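Local coordinates for heme peroxidase (Bacteroides thetaiotaomicron, PDB 2GVK), which is a dye-decolorizing peroxidase that probably uses heme and hydrogen peroxide to oxidise dyes and other substrates, at residues I26-N31 with E123-L128; Y30-T33 with D37-D40; D40-V45 with M69-D74; D108-I113 with V188-Y193. All blocks are in the same frame, centred on the assembly; numbering follows the deposited sequence.

Strand 24-32, helix 38-59 and the neighbouring strands tie the four contacts together. Contacts 1 and 2 share Tyr30 and Asn31 at the end of that strand, and contacts 2 and 3 share Asp40 on the helix, with centres about 8 Å apart. Contact 3 joins contact 1 through Val45 CG1 and Leu128 CD2, 3.8 Å apart. Contact 4 lies on the same sheet, where strand 109-115 runs between strands 24-32 and 66-72; its centre is about 11 Å from that of contact 1 and about 17 Å from that of contact 2. The sodium ion belongs to contact 2, with the Val42 side chain of contact 3 about 12 Å away.

Contact 1: I26-N31 with E123-L128; sequences IFIVYN and EFASIL
The ring of Tyr30 has the CG2 methyl of Ile28 on one face, 3.6 Å above the plane and over its centre, and points its hydroxyl toward helix 118-131, which it reaches through a water. This single water lies 2.8 Å from Tyr30 OH and donates a hydrogen bond of 2.8 Å to Ala125 O. Along the ring, Tyr30 CD2 comes within 3.8 Å of Phe111 CE2 on the adjacent strand 109-115. Next to this water link the contact is apolar. Ala125 CB is met by two isoleucine tips, Ile26 CD1 at 4.3 Å and Ile28 CD1 at 4.2 Å, which approach it from alternate residues on the face of the strand turned to the helix. Ile28 serves both neighbours by splitting its branches: CG1 stands beside the backbone N (chi1 -69°) and runs on, nearly extended, to put CD1 near the alanine, while CG2 turns onto the tyrosine. These distances are loose, so the helix rests on the strand through methyl groups and one bridging water, and no direct hydrogen bond crosses. Phe27 points to the other face of the sheet and stacks on Tyr262. At the start of the helical segment, OE2 of Glu123 makes a salt bridge with Arg59 and OE1 a hydrogen bond with Tyr147 OH of a second subunit, which packs against the contact itself, its Ser255 on Ile28 and its Thr254 on Ala125. Helix 118-131 on the outer face of the antiparallel sheet fits the dimeric alpha-beta barrel (ferredoxin-like) fold of the dye-decolorizing peroxidases.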
loop_
_atom_site.group_PDB
_atom_site.type_symbol
_atom_site.label_atom_id
_atom_site.label_comp_id
_atom_site.label_asym_id
_atom_site.label_seq_id
_atom_site.Cartn_x
_atom_site.Cartn_y
_atom_site.Cartn_z
ATOM N N ILE A 26 -7.212 -8.441 -19.913
ATOM C CA ILE A 26 -8.233 -8.892 -20.831
ATOM C C ILE A 26 -7.664 -8.823 -22.223
ATOM O O ILE A 26 -7.076 -7.800 -22.616
ATOM C CB ILE A 26 -9.504 -8.017 -20.785
ATOM C CG1 ILE A 26 -10.158 -8.083 -19.413
ATOM C CG2 ILE A 26 -10.479 -8.487 -21.849
ATOM C CD1 ILE A 26 -11.390 -7.232 -19.281
ATOM N N PHE A 27 -7.714 -9.941 -22.928
ATOM C CA PHE A 27 -7.363 -9.991 -24.373
ATOM C C PHE A 27 -8.648 -10.202 -25.166
ATOM O O PHE A 27 -9.320 -11.227 -25.004
ATOM C CB PHE A 27 -6.407 -11.146 -24.699
ATOM C CG PHE A 27 -5.125 -11.129 -23.919
ATOM C CD1 PHE A 27 -4.036 -10.424 -24.373
ATOM C CD2 PHE A 27 -4.972 -11.939 -22.793
ATOM C CE1 PHE A 27 -2.824 -10.493 -23.694
ATOM C CE2 PHE A 27 -3.788 -11.982 -22.120
ATOM C CZ PHE A 27 -2.701 -11.282 -22.600
ATOM N N ILE A 28 -8.987 -9.247 -26.023
ATOM C CA ILE A 28 -10.158 -9.374 -26.890
ATOM C C ILE A 28 -9.757 -9.297 -28.364
ATOM O O ILE A 28 -9.081 -8.372 -28.779
ATOM C CB ILE A 28 -11.191 -8.268 -26.598
ATOM C CG1 ILE A 28 -11.830 -8.492 -25.232
ATOM C CG2 ILE A 28 -12.235 -8.253 -27.640
ATOM C CD1 ILE A 28 -12.637 -7.320 -24.742
ATOM N N VAL A 29 -10.179 -10.296 -29.142
ATOM C CA VAL A 29 -10.031 -10.267 -30.569
ATOM C C VAL A 29 -11.417 -10.240 -31.191
ATOM O O VAL A 29 -12.275 -11.069 -30.868
ATOM C CB VAL A 29 -9.235 -11.479 -31.094
ATOM C CG1 VAL A 29 -9.192 -11.489 -32.612
ATOM C CG2 VAL A 29 -7.835 -11.451 -30.528
ATOM N N TYR A 30 -11.640 -9.235 -32.027
ATOM C CA TYR A 30 -12.892 -9.047 -32.731
ATOM C C TYR A 30 -12.698 -9.272 -34.221
ATOM O O TYR A 30 -11.652 -8.927 -34.775
ATOM C CB TYR A 30 -13.366 -7.612 -32.571
ATOM C CG TYR A 30 -13.950 -7.227 -31.230
ATOM C CD1 TYR A 30 -15.091 -7.827 -30.764
ATOM C CD2 TYR A 30 -13.507 -6.080 -30.570
ATOM C CE1 TYR A 30 -15.732 -7.372 -29.602
ATOM C CE2 TYR A 30 -14.133 -5.629 -29.414
ATOM C CZ TYR A 30 -15.240 -6.286 -28.939
ATOM O OH TYR A 30 -15.905 -5.812 -27.833
ATOM N N ASN A 31 -13.747 -9.744 -34.889
ATOM C CA ASN A 31 -13.846 -9.631 -36.334
ATOM C C ASN A 31 -14.820 -8.512 -36.673
ATOM O O ASN A 31 -15.773 -8.276 -35.950
ATOM C CB ASN A 31 -14.352 -10.922 -36.955
ATOM C CG ASN A 31 -13.236 -11.885 -37.316
ATOM O OD1 ASN A 31 -12.054 -11.547 -37.257
ATOM N ND2 ASN A 31 -13.619 -13.115 -37.687
ATOM N N GLU A 123 -14.306 -1.991 -17.094
ATOM C CA GLU A 123 -14.894 -0.691 -17.391
ATOM C C GLU A 123 -14.552 -0.262 -18.831
ATOM O O GLU A 123 -15.438 0.086 -19.630
ATOM C CB GLU A 123 -14.384 0.353 -16.376
ATOM C CG GLU A 123 -14.776 1.792 -16.680
ATOM C CD GLU A 123 -16.157 2.111 -16.252
ATOM O OE1 GLU A 123 -16.972 1.164 -16.104
ATOM O OE2 GLU A 123 -16.428 3.310 -15.986
ATOM N N PHE A 124 -13.280 -0.299 -19.152
ATOM C CA PHE A 124 -12.800 0.083 -20.467
ATOM C C PHE A 124 -13.414 -0.819 -21.547
ATOM O O PHE A 124 -13.921 -0.343 -22.553
ATOM C CB PHE A 124 -11.269 -0.019 -20.495
ATOM C CG PHE A 124 -10.616 0.724 -21.657
ATOM C CD1 PHE A 124 -10.487 0.120 -22.884
ATOM C CD2 PHE A 124 -10.117 2.034 -21.489
ATOM C CE1 PHE A 124 -9.854 0.773 -23.930
ATOM C CE2 PHE A 124 -9.493 2.674 -22.511
ATOM C CZ PHE A 124 -9.343 2.045 -23.737
ATOM N N ALA A 125 -13.390 -2.122 -21.307
ATOM C CA ALA A 125 -13.920 -3.059 -22.256
ATOM C C ALA A 125 -15.425 -2.864 -22.504
ATOM O O ALA A 125 -15.889 -3.044 -23.616
ATOM C CB ALA A 125 -13.624 -4.497 -21.804
ATOM N N SER A 126 -16.174 -2.488 -21.467
ATOM C CA SER A 126 -17.604 -2.282 -21.610
ATOM C C SER A 126 -17.883 -1.073 -22.513
ATOM O O SER A 126 -18.829 -1.081 -23.294
ATOM C CB SER A 126 -18.284 -2.118 -20.232
ATOM O OG SER A 126 -18.016 -0.852 -19.659
ATOM N N ILE A 127 -17.042 -0.055 -22.417
ATOM C CA ILE A 127 -17.212 1.121 -23.248
ATOM C C ILE A 127 -16.887 0.771 -24.717
ATOM O O ILE A 127 -17.600 1.186 -25.617
ATOM C CB ILE A 127 -16.380 2.294 -22.726
ATOM C CG1 ILE A 127 -16.941 2.747 -21.351
ATOM C CG2 ILE A 127 -16.405 3.443 -23.711
ATOM C CD1 ILE A 127 -15.999 3.574 -20.544
ATOM N N LEU A 128 -15.866 -0.070 -24.929
ATOM C CA LEU A 128 -15.552 -0.576 -26.288
ATOM C C LEU A 128 -16.750 -1.348 -26.857
ATOM O O LEU A 128 -17.117 -1.177 -28.014
ATOM C CB LEU A 128 -14.317 -1.489 -26.269
ATOM C CG LEU A 128 -12.989 -0.839 -25.939
ATOM C CD1 LEU A 128 -11.903 -1.912 -25.815
ATOM C CD2 LEU A 128 -12.605 0.193 -26.984
HETATM O O HOH W 1 -15.544 -5.368 -25.088
#

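Contact 2: Y30-T33 with D37-D40; sequences YNLT and DTVD. With NA (sodium ion), chain E.
Thr38 OG1 sits in a cluster of oxygens: it is 3.0 Å from Thr33 O and 3.0 Å from Thr33 OG1, and it is hydrogen-bonded to Ser35 OG in the turn between the two segments. Further bonds hold Thr33: Arg78 NH2 donates to its O, and its OG1 is hydrogen-bonded to Gly134 O. Beside this polar group, Leu32 and Thr38 cross obliquely and meet by methyls, Leu32 CD2 lying 3.9 Å from Thr38 CG2. The chi1 of Thr38, -70°, does the sorting: OG1 is set beside the backbone N, and CG2, anti to that N, is left to pack on the leucine. Leu32 also leans on the helix 73-79, and its N is bound by Asp108 OD2. On the outer side of the turn, Asp37 OD1 binds the sodium ion at 2.3 Å. Pro36 O and three waters are its other ligands, and one of those waters also donates to Asp40 OD2 at 2.7 Å, which ties the first turn of helix 38-59 to the ion. Asp37 OD2 has a long, weak ion pair with Lys41. With two protein oxygens and three waters around it, the sodium is probably a surface ion held by the turn, whereas the hydroxyls, carbonyls and Arg78 fasten the end of strand 24-32 to the start of the helix.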
loop_
_atom_site.group_PDB
_atom_site.type_symbol
_atom_site.label_atom_id
_atom_site.label_comp_id
_atom_site.label_asym_id
_atom_site.label_seq_id
_atom_site.Cartn_x
_atom_site.Cartn_y
_atom_site.Cartn_z
ATOM N N TYR A 30 -11.640 -9.235 -32.027
ATOM C CA TYR A 30 -12.892 -9.047 -32.731
ATOM C C TYR A 30 -12.698 -9.272 -34.221
ATOM O O TYR A 30 -11.652 -8.927 -34.775
ATOM C CB TYR A 30 -13.366 -7.612 -32.571
ATOM C CG TYR A 30 -13.950 -7.227 -31.230
ATOM C CD1 TYR A 30 -15.091 -7.827 -30.764
ATOM C CD2 TYR A 30 -13.507 -6.080 -30.570
ATOM C CE1 TYR A 30 -15.732 -7.372 -29.602
ATOM C CE2 TYR A 30 -14.133 -5.629 -29.414
ATOM C CZ TYR A 30 -15.240 -6.286 -28.939
ATOM O OH TYR A 30 -15.905 -5.812 -27.833
ATOM N N ASN A 31 -13.747 -9.744 -34.889
ATOM C CA ASN A 31 -13.846 -9.631 -36.334
ATOM C C ASN A 31 -14.820 -8.512 -36.673
ATOM O O ASN A 31 -15.773 -8.276 -35.950
ATOM C CB ASN A 31 -14.352 -10.922 -36.955
ATOM C CG ASN A 31 -13.236 -11.885 -37.316
ATOM O OD1 ASN A 31 -12.054 -11.547 -37.257
ATOM N ND2 ASN A 31 -13.619 -13.115 -37.687
ATOM N N LEU A 32 -14.565 -7.826 -37.776
ATOM C CA LEU A 32 -15.480 -6.820 -38.276
ATOM C C LEU A 32 -16.694 -7.466 -38.901
ATOM O O LEU A 32 -16.585 -8.505 -39.525
ATOM C CB LEU A 32 -14.789 -5.950 -39.333
ATOM C CG LEU A 32 -13.543 -5.196 -38.885
ATOM C CD1 LEU A 32 -12.942 -4.484 -40.068
ATOM C CD2 LEU A 32 -13.872 -4.225 -37.773
ATOM N N THR A 33 -17.837 -6.791 -38.793
ATOM C CA THR A 33 -19.041 -7.179 -39.531
ATOM C C THR A 33 -19.162 -6.355 -40.808
ATOM O O THR A 33 -18.461 -5.359 -40.985
ATOM C CB THR A 33 -20.308 -6.928 -38.716
ATOM O OG1 THR A 33 -20.522 -5.509 -38.579
ATOM C CG2 THR A 33 -20.211 -7.566 -37.359
ATOM N N ASP A 37 -22.272 0.698 -40.669
ATOM C CA ASP A 37 -21.696 1.601 -39.673
ATOM C C ASP A 37 -20.307 1.146 -39.217
ATOM O O ASP A 37 -19.710 1.775 -38.340
ATOM C CB ASP A 37 -22.567 1.659 -38.423
ATOM C CG ASP A 37 -23.902 2.276 -38.656
ATOM O OD1 ASP A 37 -24.152 2.817 -39.742
ATOM O OD2 ASP A 37 -24.725 2.220 -37.717
ATOM N N THR A 38 -19.825 0.031 -39.753
ATOM C CA THR A 38 -18.637 -0.632 -39.188
ATOM C C THR A 38 -17.404 0.242 -39.231
ATOM O O THR A 38 -16.698 0.374 -38.223
ATOM C CB THR A 38 -18.365 -2.000 -39.862
ATOM O OG1 THR A 38 -19.388 -2.920 -39.480
ATOM C CG2 THR A 38 -17.042 -2.558 -39.421
ATOM N N VAL A 39 -17.124 0.849 -40.371
ATOM C CA VAL A 39 -15.917 1.675 -40.467
ATOM C C VAL A 39 -16.012 2.877 -39.541
ATOM O O VAL A 39 -15.074 3.199 -38.843
ATOM C CB VAL A 39 -15.643 2.146 -41.922
ATOM C CG1 VAL A 39 -14.403 3.035 -41.958
ATOM C CG2 VAL A 39 -15.452 0.961 -42.829
ATOM N N ASP A 40 -17.152 3.532 -39.538
ATOM C CA ASP A 40 -17.344 4.722 -38.689
ATOM C C ASP A 40 -17.206 4.408 -37.199
ATOM O O ASP A 40 -16.653 5.202 -36.440
ATOM C CB ASP A 40 -18.692 5.351 -38.956
ATOM C CG ASP A 40 -18.725 6.144 -40.265
ATOM O OD1 ASP A 40 -17.651 6.356 -40.877
ATOM O OD2 ASP A 40 -19.825 6.580 -40.663
HETATM NA NA NA E . -23.622 4.190 -41.556
HETATM O O HOH W 2 -22.009 5.106 -40.069
HETATM O O HOH W 3 -25.123 5.923 -40.876
HETATM O O HOH W 4 -25.445 3.712 -43.204
#

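Contact 3: D40-V45 with M69-D74; sequences DKVKDV and MGFGAD. With EDO (1,2-ethanediol), chain I.
Met69, deposited as selenomethionine, reaches toward Val45 and Val42 with its whole chain extended, CG anti to the backbone N and every later torsion near 180°. From CB the chain passes CG, which lies 3.5 Å from Phe111 CE1 on the adjacent strand. SE comes next, 3.9 Å from Val45 CG1, and the terminal CE touches the same methyl at 3.9 Å and reaches Val42 CG1 at 4.3 Å. The end of the methionine thus lies across the two valines of one helix face, a turn apart. Phe71, two residues on, meets the same Val42 methyl beside the methionine tip: its CE2 is 4.2 Å from Val42 CG1, with the methyl at the ring's edge and close to its plane. The two side chains slide past each other in opposite directions, and Phe80 meets the same ring edge-to-face. Where the strand gives way to helix 73-79, with Gly72 at the N-cap position, Asp74 N donates to O1 of an ethanediol at 3.0 Å, probably from the crystallisation liquor. Gly107 O and Thr91 OG1 hold that molecule too. The helix 40-45 axis passes 11.7 Å from that of strand 69-72 at 147°, running roughly antiparallel. Helix 38-59 packs on the sheet here; Val45 also touches Leu128 of helix 118-131, and helix 73-79 follows the strand.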
loop_
_atom_site.group_PDB
_atom_site.type_symbol
_atom_site.label_atom_id
_atom_site.label_comp_id
_atom_site.label_asym_id
_atom_site.label_seq_id
_atom_site.Cartn_x
_atom_site.Cartn_y
_atom_site.Cartn_z
ATOM N N ASP A 40 -17.152 3.532 -39.538
ATOM C CA ASP A 40 -17.344 4.722 -38.689
ATOM C C ASP A 40 -17.206 4.408 -37.199
ATOM O O ASP A 40 -16.653 5.202 -36.440
ATOM C CB ASP A 40 -18.692 5.351 -38.956
ATOM C CG ASP A 40 -18.725 6.144 -40.265
ATOM O OD1 ASP A 40 -17.651 6.356 -40.877
ATOM O OD2 ASP A 40 -19.825 6.580 -40.663
ATOM N N LYS A 41 -17.751 3.283 -36.767
ATOM C CA LYS A 41 -17.673 2.914 -35.344
ATOM C C LYS A 41 -16.239 2.589 -34.942
ATOM O O LYS A 41 -15.774 3.009 -33.880
ATOM C CB LYS A 41 -18.629 1.763 -35.025
ATOM C CG LYS A 41 -20.076 2.224 -35.021
ATOM C CD LYS A 41 -21.035 1.127 -34.744
ATOM C CE LYS A 41 -22.468 1.649 -34.760
ATOM N NZ LYS A 41 -23.448 0.539 -34.840
ATOM N N VAL A 42 -15.509 1.919 -35.817
ATOM C CA VAL A 42 -14.106 1.642 -35.544
ATOM C C VAL A 42 -13.309 2.955 -35.481
ATOM O O VAL A 42 -12.474 3.144 -34.596
ATOM C CB VAL A 42 -13.497 0.675 -36.590
ATOM C CG1 VAL A 42 -11.937 0.586 -36.433
ATOM C CG2 VAL A 42 -14.139 -0.702 -36.460
ATOM N N LYS A 43 -13.599 3.867 -36.398
ATOM C CA LYS A 43 -12.903 5.157 -36.431
ATOM C C LYS A 43 -13.216 5.991 -35.182
ATOM O O LYS A 43 -12.335 6.703 -34.665
ATOM C CB LYS A 43 -13.252 5.935 -37.700
ATOM C CG LYS A 43 -12.619 5.371 -38.939
ATOM C CD LYS A 43 -12.840 6.264 -40.150
ATOM C CE LYS A 43 -12.109 5.712 -41.370
ATOM N NZ LYS A 43 -12.131 6.666 -42.536
ATOM N N ASP A 44 -14.439 5.873 -34.663
ATOM C CA ASP A 44 -14.829 6.557 -33.387
ATOM C C ASP A 44 -13.957 6.089 -32.256
ATOM O O ASP A 44 -13.498 6.875 -31.444
ATOM C CB ASP A 44 -16.295 6.289 -33.022
ATOM C CG ASP A 44 -16.695 6.939 -31.665
ATOM O OD1 ASP A 44 -16.764 8.198 -31.609
ATOM O OD2 ASP A 44 -16.934 6.197 -30.668
ATOM N N VAL A 45 -13.719 4.789 -32.193
ATOM C CA VAL A 45 -12.832 4.252 -31.156
ATOM C C VAL A 45 -11.386 4.761 -31.372
ATOM O O VAL A 45 -10.737 5.208 -30.434
ATOM C CB VAL A 45 -12.856 2.706 -31.110
ATOM C CG1 VAL A 45 -11.787 2.183 -30.169
ATOM C CG2 VAL A 45 -14.208 2.211 -30.675
HETATM N N MSE A 69 -4.345 -1.149 -28.904
HETATM C CA MSE A 69 -5.278 -1.460 -29.957
HETATM C C MSE A 69 -4.503 -1.758 -31.224
HETATM O O MSE A 69 -3.673 -0.956 -31.652
HETATM C CB MSE A 69 -6.181 -0.260 -30.196
HETATM C CG MSE A 69 -7.212 -0.450 -31.297
HETATM SE SE MSE A 69 -8.268 1.175 -31.556
HETATM C CE MSE A 69 -9.569 0.444 -32.804
ATOM N N GLY A 70 -4.795 -2.897 -31.838
ATOM C CA GLY A 70 -4.122 -3.306 -33.051
ATOM C C GLY A 70 -5.082 -3.769 -34.120
ATOM O O GLY A 70 -6.226 -4.156 -33.830
ATOM N N PHE A 71 -4.586 -3.785 -35.353
ATOM C CA PHE A 71 -5.376 -4.148 -36.534
ATOM C C PHE A 71 -4.770 -5.309 -37.298
ATOM O O PHE A 71 -3.571 -5.315 -37.581
ATOM C CB PHE A 71 -5.483 -2.935 -37.491
ATOM C CG PHE A 71 -6.018 -1.707 -36.843
ATOM C CD1 PHE A 71 -5.192 -0.884 -36.115
ATOM C CD2 PHE A 71 -7.365 -1.415 -36.891
ATOM C CE1 PHE A 71 -5.695 0.224 -35.445
ATOM C CE2 PHE A 71 -7.872 -0.267 -36.226
ATOM C CZ PHE A 71 -7.039 0.529 -35.524
ATOM N N GLY A 72 -5.628 -6.237 -37.730
ATOM C CA GLY A 72 -5.219 -7.341 -38.592
ATOM C C GLY A 72 -4.888 -6.855 -39.998
ATOM O O GLY A 72 -5.259 -5.756 -40.390
ATOM N N ALA A 73 -4.193 -7.681 -40.756
ATOM C CA ALA A 73 -3.693 -7.269 -42.053
ATOM C C ALA A 73 -4.826 -6.967 -43.031
ATOM O O ALA A 73 -4.849 -5.897 -43.657
ATOM C CB ALA A 73 -2.768 -8.320 -42.613
ATOM N N ASP A 74 -5.781 -7.890 -43.158
ATOM C CA ASP A 74 -6.908 -7.672 -44.070
ATOM C C ASP A 74 -7.752 -6.493 -43.613
ATOM O O ASP A 74 -8.194 -5.676 -44.435
ATOM C CB ASP A 74 -7.791 -8.919 -44.162
ATOM C CG ASP A 74 -7.154 -10.047 -44.971
ATOM O OD1 ASP A 74 -6.089 -9.828 -45.619
ATOM O OD2 ASP A 74 -7.731 -11.146 -44.971
HETATM C C1 EDO I . -6.537 -11.589 -41.720
HETATM O O1 EDO I . -5.546 -10.694 -42.229
HETATM C C2 EDO I . -6.185 -12.076 -40.289
HETATM O O2 EDO I . -6.066 -10.953 -39.387
#

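Contact 4: D108-I113 with V188-Y193; sequences DLLFHI and VFVQKY
Leu110 points at Val188 and Val190 and meets both tip to tip, with one methyl, CD2, making both contacts. Val188 CG1 lies 3.7 Å from Leu110 CD2, and Val190 CG1 follows at 4.0 Å. The leucine reaches between them because its CG is anti to the backbone N (chi1 171°), which directs the branch toward strand 186-195. The two valines stand two residues apart on their strand and face the same way, so their CG1 methyls flank CD2, although their rotamers differ: Val188 turns CG1 between its N and carbonyl carbon, Val190 sets it beside its N. The CA atoms of Leu110 and Val190 are 9.2 Å apart, and no hydrogen bond joins the segments. Val29 on strand 24-32 packs on Leu110 as well, while Val188 touches Ile264 and Tyr266, so the contact belongs to a larger apolar patch. Where the strand begins, Asp108 and Leu109 both face Tyr30, a classic beta bulge. Farther along the second strand, Tyr193 OH donates to Gln191 OE1 at 2.8 Å from above the carbonyl plane. In the sheet, strands 66-72 and 296-306 lie between 109-115 and 186-195, so the side chains meet across the concave interior of the beta barrel and join the N-terminal family region to the C-terminal one, with helix 270-281 behind Phe189 and Gln191.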
loop_
_atom_site.group_PDB
_atom_site.type_symbol
_atom_site.label_atom_id
_atom_site.label_comp_id
_atom_site.label_asym_id
_atom_site.label_seq_id
_atom_site.Cartn_x
_atom_site.Cartn_y
_atom_site.Cartn_z
ATOM N N ASP A 108 -9.514 -9.315 -36.543
ATOM C CA ASP A 108 -9.421 -8.016 -37.226
ATOM C C ASP A 108 -8.960 -6.911 -36.289
ATOM O O ASP A 108 -8.231 -6.018 -36.700
ATOM C CB ASP A 108 -10.763 -7.634 -37.824
ATOM C CG ASP A 108 -11.174 -8.531 -39.009
ATOM O OD1 ASP A 108 -10.281 -9.069 -39.716
ATOM O OD2 ASP A 108 -12.402 -8.650 -39.267
ATOM N N LEU A 109 -9.450 -6.952 -35.038
ATOM C CA LEU A 109 -9.075 -5.983 -34.006
ATOM C C LEU A 109 -8.593 -6.710 -32.776
ATOM O O LEU A 109 -9.199 -7.702 -32.360
ATOM C CB LEU A 109 -10.268 -5.097 -33.606
ATOM C CG LEU A 109 -10.946 -4.246 -34.671
ATOM C CD1 LEU A 109 -12.093 -3.469 -34.031
ATOM C CD2 LEU A 109 -9.956 -3.294 -35.371
ATOM N N LEU A 110 -7.521 -6.194 -32.172
ATOM C CA LEU A 110 -7.032 -6.682 -30.883
ATOM C C LEU A 110 -7.052 -5.577 -29.847
ATOM O O LEU A 110 -6.571 -4.471 -30.098
ATOM C CB LEU A 110 -5.588 -7.212 -31.006
ATOM C CG LEU A 110 -4.873 -7.558 -29.665
ATOM C CD1 LEU A 110 -5.440 -8.798 -29.018
ATOM C CD2 LEU A 110 -3.381 -7.708 -29.887
ATOM N N PHE A 111 -7.609 -5.885 -28.678
ATOM C CA PHE A 111 -7.477 -5.016 -27.508
ATOM C C PHE A 111 -6.794 -5.782 -26.416
ATOM O O PHE A 111 -7.208 -6.904 -26.074
ATOM C CB PHE A 111 -8.863 -4.502 -27.029
ATOM C CG PHE A 111 -9.529 -3.583 -27.996
ATOM C CD1 PHE A 111 -9.128 -2.276 -28.108
ATOM C CD2 PHE A 111 -10.538 -4.041 -28.842
ATOM C CE1 PHE A 111 -9.736 -1.419 -29.012
ATOM C CE2 PHE A 111 -11.157 -3.170 -29.754
ATOM C CZ PHE A 111 -10.755 -1.877 -29.834
ATOM N N HIS A 112 -5.710 -5.198 -25.894
ATOM C CA HIS A 112 -4.942 -5.776 -24.805
ATOM C C HIS A 112 -5.043 -4.803 -23.632
ATOM O O HIS A 112 -4.458 -3.717 -23.660
ATOM C CB HIS A 112 -3.498 -5.997 -25.264
ATOM C CG HIS A 112 -2.565 -6.469 -24.185
ATOM N ND1 HIS A 112 -1.200 -6.212 -24.217
ATOM C CD2 HIS A 112 -2.779 -7.223 -23.087
ATOM C CE1 HIS A 112 -0.629 -6.776 -23.172
ATOM N NE2 HIS A 112 -1.564 -7.377 -22.453
ATOM N N ILE A 113 -5.837 -5.196 -22.619
ATOM C CA ILE A 113 -6.221 -4.323 -21.528
ATOM C C ILE A 113 -5.614 -4.852 -20.230
ATOM O O ILE A 113 -5.805 -6.008 -19.890
ATOM C CB ILE A 113 -7.775 -4.270 -21.362
ATOM C CG1 ILE A 113 -8.472 -4.225 -22.716
ATOM C CG2 ILE A 113 -8.167 -3.080 -20.510
ATOM C CD1 ILE A 113 -10.005 -4.199 -22.642
ATOM N N VAL A 188 2.378 -6.819 -33.199
ATOM C CA VAL A 188 2.044 -7.683 -32.077
ATOM C C VAL A 188 1.461 -9.000 -32.545
ATOM O O VAL A 188 0.621 -9.046 -33.435
ATOM C CB VAL A 188 1.076 -6.963 -31.035
ATOM C CG1 VAL A 188 -0.240 -6.683 -31.640
ATOM C CG2 VAL A 188 0.923 -7.793 -29.791
ATOM N N PHE A 189 1.969 -10.080 -31.976
ATOM C CA PHE A 189 1.531 -11.397 -32.332
ATOM C C PHE A 189 0.974 -12.081 -31.098
ATOM O O PHE A 189 1.556 -11.999 -30.035
ATOM C CB PHE A 189 2.706 -12.203 -32.926
ATOM C CG PHE A 189 2.301 -13.505 -33.531
ATOM C CD1 PHE A 189 1.616 -13.540 -34.713
ATOM C CD2 PHE A 189 2.644 -14.714 -32.916
ATOM C CE1 PHE A 189 1.235 -14.733 -35.259
ATOM C CE2 PHE A 189 2.277 -15.915 -33.484
ATOM C CZ PHE A 189 1.587 -15.927 -34.638
ATOM N N VAL A 190 -0.203 -12.693 -31.233
ATOM C CA VAL A 190 -0.815 -13.400 -30.137
ATOM C C VAL A 190 -1.030 -14.887 -30.475
ATOM O O VAL A 190 -1.315 -15.256 -31.632
ATOM C CB VAL A 190 -2.184 -12.764 -29.727
ATOM C CG1 VAL A 190 -1.982 -11.341 -29.201
ATOM C CG2 VAL A 190 -3.162 -12.805 -30.881
ATOM N N GLN A 191 -0.834 -15.741 -29.452
ATOM C CA GLN A 191 -1.168 -17.163 -29.527
ATOM C C GLN A 191 -1.723 -17.620 -28.222
ATOM O O GLN A 191 -1.100 -17.400 -27.178
ATOM C CB GLN A 191 0.069 -18.021 -29.795
ATOM C CG GLN A 191 0.739 -17.821 -31.056
ATOM C CD GLN A 191 2.011 -18.642 -31.139
ATOM O OE1 GLN A 191 2.967 -18.394 -30.396
ATOM N NE2 GLN A 191 2.029 -19.639 -32.043
ATOM N N LYS A 192 -2.829 -18.349 -28.271
ATOM C CA LYS A 192 -3.317 -19.089 -27.096
ATOM C C LYS A 192 -2.725 -20.491 -27.096
ATOM O O LYS A 192 -2.851 -21.226 -28.095
ATOM C CB LYS A 192 -4.829 -19.208 -27.102
ATOM C CG LYS A 192 -5.525 -17.998 -26.705
ATOM C CD LYS A 192 -7.056 -18.141 -26.917
ATOM C CE LYS A 192 -7.680 -19.035 -25.900
ATOM N NZ LYS A 192 -9.181 -19.153 -26.128
ATOM N N TYR A 193 -2.066 -20.846 -25.994
ATOM C CA TYR A 193 -1.542 -22.184 -25.789
ATOM C C TYR A 193 -2.333 -22.909 -24.710
ATOM O O TYR A 193 -2.620 -22.337 -23.661
ATOM C CB TYR A 193 -0.090 -22.132 -25.354
ATOM C CG TYR A 193 0.888 -21.801 -26.446
ATOM C CD1 TYR A 193 1.448 -22.809 -27.235
ATOM C CD2 TYR A 193 1.284 -20.489 -26.678
ATOM C CE1 TYR A 193 2.403 -22.509 -28.216
ATOM C CE2 TYR A 193 2.213 -20.178 -27.668
ATOM C CZ TYR A 193 2.768 -21.199 -28.436
ATOM O OH TYR A 193 3.697 -20.891 -29.442
#